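Local coordinates for amidohydrolase (Thermotoga maritima, PDB 3OOQ), which is a member of the amidohydrolase family of TIM-barrel hydrolases and possibly has allantoinase activity, at residues I237-H251 with L262-L274. Numbering follows the deposited sequence.
Sequences IRIAEEFGFNLVIEH and LAEKKIPVVVGPL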
# COMPACT_ATOMS: atom_id res chain seq x y z
N ILE F 237 7.22 -35.12 16.80
CA ILE F 237 7.83 -36.14 17.70
C ILE F 237 9.35 -35.90 17.88
O ILE F 237 9.87 -35.96 19.01
CB ILE F 237 7.52 -37.58 17.20
CG1 ILE F 237 6.00 -37.84 17.20
CG2 ILE F 237 8.23 -38.66 18.07
CD1 ILE F 237 5.59 -39.01 16.31
N ARG F 238 10.05 -35.60 16.78
CA ARG F 238 11.50 -35.35 16.86
C ARG F 238 11.80 -34.23 17.83
O ARG F 238 12.73 -34.33 18.64
CB ARG F 238 12.12 -35.02 15.51
CG ARG F 238 12.47 -36.22 14.68
CD ARG F 238 13.47 -35.87 13.55
NE ARG F 238 13.10 -34.71 12.73
CZ ARG F 238 12.14 -34.68 11.81
NH1 ARG F 238 11.39 -35.76 11.57
NH2 ARG F 238 11.92 -33.56 11.12
N ILE F 239 11.02 -33.17 17.75
CA ILE F 239 11.23 -32.04 18.65
C ILE F 239 10.90 -32.40 20.11
O ILE F 239 11.65 -32.04 21.02
CB ILE F 239 10.46 -30.79 18.18
CG1 ILE F 239 11.16 -30.24 16.91
CG2 ILE F 239 10.42 -29.74 19.29
CD1 ILE F 239 10.33 -29.30 16.08
N ALA F 240 9.79 -33.09 20.31
CA ALA F 240 9.40 -33.53 21.65
C ALA F 240 10.51 -34.36 22.29
O ALA F 240 10.85 -34.16 23.46
CB ALA F 240 8.10 -34.32 21.61
N GLU F 241 11.10 -35.26 21.50
CA GLU F 241 12.17 -36.11 22.01
C GLU F 241 13.47 -35.32 22.20
O GLU F 241 14.22 -35.56 23.15
CB GLU F 241 12.39 -37.30 21.07
CG GLU F 241 11.26 -38.34 21.14
CD GLU F 241 11.31 -39.35 20.01
OE1 GLU F 241 12.15 -39.19 19.09
OE2 GLU F 241 10.49 -40.28 19.99
N GLU F 242 13.74 -34.37 21.31
CA GLU F 242 14.94 -33.57 21.43
C GLU F 242 14.97 -32.86 22.79
O GLU F 242 16.01 -32.80 23.43
CB GLU F 242 15.03 -32.56 20.28
CG GLU F 242 16.15 -31.52 20.43
CD GLU F 242 16.37 -30.69 19.16
OE1 GLU F 242 15.80 -31.07 18.11
OE2 GLU F 242 17.11 -29.69 19.22
N PHE F 243 13.82 -32.37 23.23
CA PHE F 243 13.74 -31.56 24.42
C PHE F 243 13.18 -32.32 25.62
O PHE F 243 13.12 -31.76 26.70
CB PHE F 243 12.94 -30.28 24.15
CG PHE F 243 13.65 -29.32 23.23
CD1 PHE F 243 14.67 -28.50 23.71
CD2 PHE F 243 13.32 -29.25 21.87
CE1 PHE F 243 15.34 -27.63 22.87
CE2 PHE F 243 13.99 -28.37 21.01
CZ PHE F 243 15.00 -27.56 21.51
N GLY F 244 12.79 -33.57 25.41
CA GLY F 244 12.24 -34.43 26.46
C GLY F 244 10.92 -33.96 27.05
O GLY F 244 10.77 -33.90 28.26
N PHE F 245 9.95 -33.62 26.21
CA PHE F 245 8.61 -33.32 26.72
C PHE F 245 7.53 -34.30 26.24
O PHE F 245 7.73 -35.04 25.27
CB PHE F 245 8.21 -31.84 26.52
CG PHE F 245 8.25 -31.35 25.08
CD1 PHE F 245 7.18 -31.59 24.21
CD2 PHE F 245 9.30 -30.57 24.63
CE1 PHE F 245 7.19 -31.09 22.93
CE2 PHE F 245 9.31 -30.06 23.32
CZ PHE F 245 8.25 -30.32 22.48
N ASN F 246 6.40 -34.32 26.95
CA ASN F 246 5.24 -35.13 26.55
C ASN F 246 4.44 -34.47 25.46
O ASN F 246 4.29 -33.26 25.45
CB ASN F 246 4.32 -35.38 27.75
CG ASN F 246 4.99 -36.21 28.83
OD1 ASN F 246 5.73 -37.11 28.51
ND2 ASN F 246 4.75 -35.89 30.09
N LEU F 247 3.91 -35.29 24.56
CA LEU F 247 3.10 -34.75 23.47
C LEU F 247 1.83 -35.52 23.22
O LEU F 247 1.73 -36.71 23.52
CB LEU F 247 3.90 -34.63 22.16
CG LEU F 247 4.06 -35.82 21.20
CD1 LEU F 247 4.24 -35.37 19.77
CD2 LEU F 247 5.25 -36.66 21.60
N VAL F 248 0.88 -34.81 22.64
CA VAL F 248 -0.29 -35.37 22.02
C VAL F 248 -0.28 -34.83 20.59
O VAL F 248 0.04 -33.67 20.36
CB VAL F 248 -1.58 -34.91 22.76
CG1 VAL F 248 -2.83 -35.41 22.09
CG2 VAL F 248 -1.57 -35.36 24.25
N ILE F 249 -0.63 -35.66 19.62
CA ILE F 249 -0.80 -35.21 18.25
C ILE F 249 -2.25 -34.82 18.02
O ILE F 249 -3.16 -35.61 18.32
CB ILE F 249 -0.40 -36.31 17.26
CG1 ILE F 249 1.09 -36.69 17.41
CG2 ILE F 249 -0.73 -35.91 15.84
CD1 ILE F 249 2.07 -35.62 16.86
N GLU F 250 -2.49 -33.60 17.52
CA GLU F 250 -3.84 -33.14 17.19
C GLU F 250 -4.12 -33.34 15.71
O GLU F 250 -3.27 -33.04 14.87
CB GLU F 250 -4.02 -31.64 17.52
CG GLU F 250 -3.40 -31.14 18.80
CD GLU F 250 -3.85 -31.93 20.02
OE1 GLU F 250 -2.97 -32.19 20.87
OE2 GLU F 250 -5.05 -32.30 20.13
N HIS F 251 -5.32 -33.83 15.42
CA HIS F 251 -5.79 -34.20 14.06
C HIS F 251 -5.09 -35.47 13.55
O HIS F 251 -5.75 -36.49 13.31
CB HIS F 251 -5.67 -33.06 13.06
CG HIS F 251 -6.10 -31.73 13.59
ND1 HIS F 251 -7.41 -31.44 13.90
CD2 HIS F 251 -5.39 -30.61 13.87
CE1 HIS F 251 -7.49 -30.20 14.35
NE2 HIS F 251 -6.28 -29.67 14.33
N LEU F 262 3.67 -44.69 16.27
CA LEU F 262 2.87 -44.02 17.29
C LEU F 262 2.51 -44.98 18.43
O LEU F 262 2.60 -44.61 19.61
CB LEU F 262 1.61 -43.39 16.68
CG LEU F 262 1.85 -42.33 15.57
CD1 LEU F 262 0.55 -41.84 15.00
CD2 LEU F 262 2.62 -41.16 16.08
N ALA F 263 2.11 -46.19 18.06
CA ALA F 263 1.81 -47.25 19.03
C ALA F 263 3.03 -47.61 19.91
O ALA F 263 2.93 -47.59 21.15
CB ALA F 263 1.28 -48.50 18.32
N GLU F 264 4.16 -47.92 19.28
CA GLU F 264 5.38 -48.27 20.02
C GLU F 264 5.76 -47.18 21.02
O GLU F 264 6.07 -47.47 22.17
CB GLU F 264 6.57 -48.50 19.07
CG GLU F 264 6.58 -49.82 18.31
CD GLU F 264 7.57 -49.83 17.13
OE1 GLU F 264 8.56 -49.05 17.14
OE2 GLU F 264 7.36 -50.63 16.19
N LYS F 265 5.73 -45.93 20.56
CA LYS F 265 6.12 -44.79 21.39
C LYS F 265 5.02 -44.30 22.33
O LYS F 265 5.23 -43.33 23.07
CB LYS F 265 6.64 -43.64 20.51
CG LYS F 265 7.97 -43.95 19.81
CD LYS F 265 8.41 -42.81 18.91
CE LYS F 265 9.79 -43.10 18.34
NZ LYS F 265 10.44 -41.88 17.76
N LYS F 266 3.86 -44.94 22.30
CA LYS F 266 2.76 -44.56 23.21
C LYS F 266 2.31 -43.10 23.03
O LYS F 266 2.01 -42.41 24.01
CB LYS F 266 3.16 -44.78 24.67
CG LYS F 266 2.94 -46.17 25.24
CD LYS F 266 3.87 -47.17 24.61
CE LYS F 266 4.18 -48.35 25.55
NZ LYS F 266 2.96 -48.79 26.29
N ILE F 267 2.27 -42.63 21.79
CA ILE F 267 1.84 -41.25 21.52
C ILE F 267 0.36 -41.22 21.17
O ILE F 267 -0.09 -41.89 20.24
CB ILE F 267 2.70 -40.60 20.41
CG1 ILE F 267 4.17 -40.56 20.85
CG2 ILE F 267 2.18 -39.16 20.10
CD1 ILE F 267 5.17 -40.34 19.72
N PRO F 268 -0.42 -40.46 21.94
CA PRO F 268 -1.83 -40.48 21.63
C PRO F 268 -2.15 -39.50 20.51
O PRO F 268 -1.35 -38.57 20.25
CB PRO F 268 -2.49 -40.03 22.94
CG PRO F 268 -1.46 -39.13 23.56
CD PRO F 268 -0.13 -39.71 23.18
N VAL F 269 -3.30 -39.72 19.88
CA VAL F 269 -3.75 -38.91 18.76
C VAL F 269 -5.22 -38.55 18.95
O VAL F 269 -6.06 -39.43 19.09
CB VAL F 269 -3.60 -39.63 17.42
CG1 VAL F 269 -3.97 -38.68 16.28
CG2 VAL F 269 -2.19 -40.17 17.25
N VAL F 270 -5.50 -37.24 18.97
CA VAL F 270 -6.87 -36.75 18.92
C VAL F 270 -7.24 -36.59 17.45
O VAL F 270 -6.89 -35.58 16.82
CB VAL F 270 -7.05 -35.40 19.69
CG1 VAL F 270 -8.51 -35.02 19.73
CG2 VAL F 270 -6.54 -35.53 21.13
N VAL F 271 -7.91 -37.59 16.90
CA VAL F 271 -8.29 -37.60 15.48
C VAL F 271 -9.52 -36.71 15.25
O VAL F 271 -10.24 -36.38 16.20
CB VAL F 271 -8.53 -39.04 14.91
CG1 VAL F 271 -7.33 -39.93 15.16
CG2 VAL F 271 -9.77 -39.68 15.53
N GLY F 272 -9.72 -36.31 14.00
CA GLY F 272 -10.78 -35.39 13.65
C GLY F 272 -10.23 -33.98 13.47
O GLY F 272 -9.09 -33.71 13.84
N PRO F 273 -11.03 -33.09 12.86
CA PRO F 273 -12.37 -33.40 12.35
C PRO F 273 -12.31 -34.36 11.14
O PRO F 273 -11.38 -34.27 10.34
CB PRO F 273 -12.90 -32.04 11.92
CG PRO F 273 -11.62 -31.29 11.43
CD PRO F 273 -10.53 -31.78 12.37
N LEU F 274 -13.28 -35.26 11.02
CA LEU F 274 -13.33 -36.26 9.95
C LEU F 274 -14.56 -36.17 9.03
O LEU F 274 -14.47 -36.42 7.83
CB LEU F 274 -13.23 -37.68 10.54
CG LEU F 274 -11.90 -38.14 11.12
CD1 LEU F 274 -12.12 -39.42 11.94
CD2 LEU F 274 -10.83 -38.34 10.03
O HOH W 1 -7.86 -36.90 11.91
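H251 ND1 donates to the carbonyl O of G272 at 2.8 Å, with the oxygen 9° out of the imidazole plane and the donor on a carbonyl lone pair. CG anti to the carbonyl carbon (chi1 -42°) and the turn of the ring (chi2 -68°) together bring ND1 there. A water donates to H251 O and accepts from G272 N. These links continue a parallel pairing in which I249 N donates to P268 O at 3.1 Å and V270 N to I249 O at 2.9 Å. On one face V270 CG2 touches V248 CG1 and E250 OE2, whose carboxylate is salt-bridged to R224. On the other, I267 carries the packing: CG2 meets I249 CG1, while CD1 lies 3.6 Å from I237 CG1 on helix 230-243. At the exposed margin K265 NZ forms a salt bridge with E241 OE2, donating to its syn lone pair (2.7 Å). Around H251 stand H63, H226 and H228, the last stacked on its ring. Exchanging H251 for a leucine would probably leave G272 O without its donor and H228 without its stacking partner. The ND1 bond sets the ring's rotation, directing NE2 away from G272, consistent with the histidine cluster at amidohydrolase barrel centres.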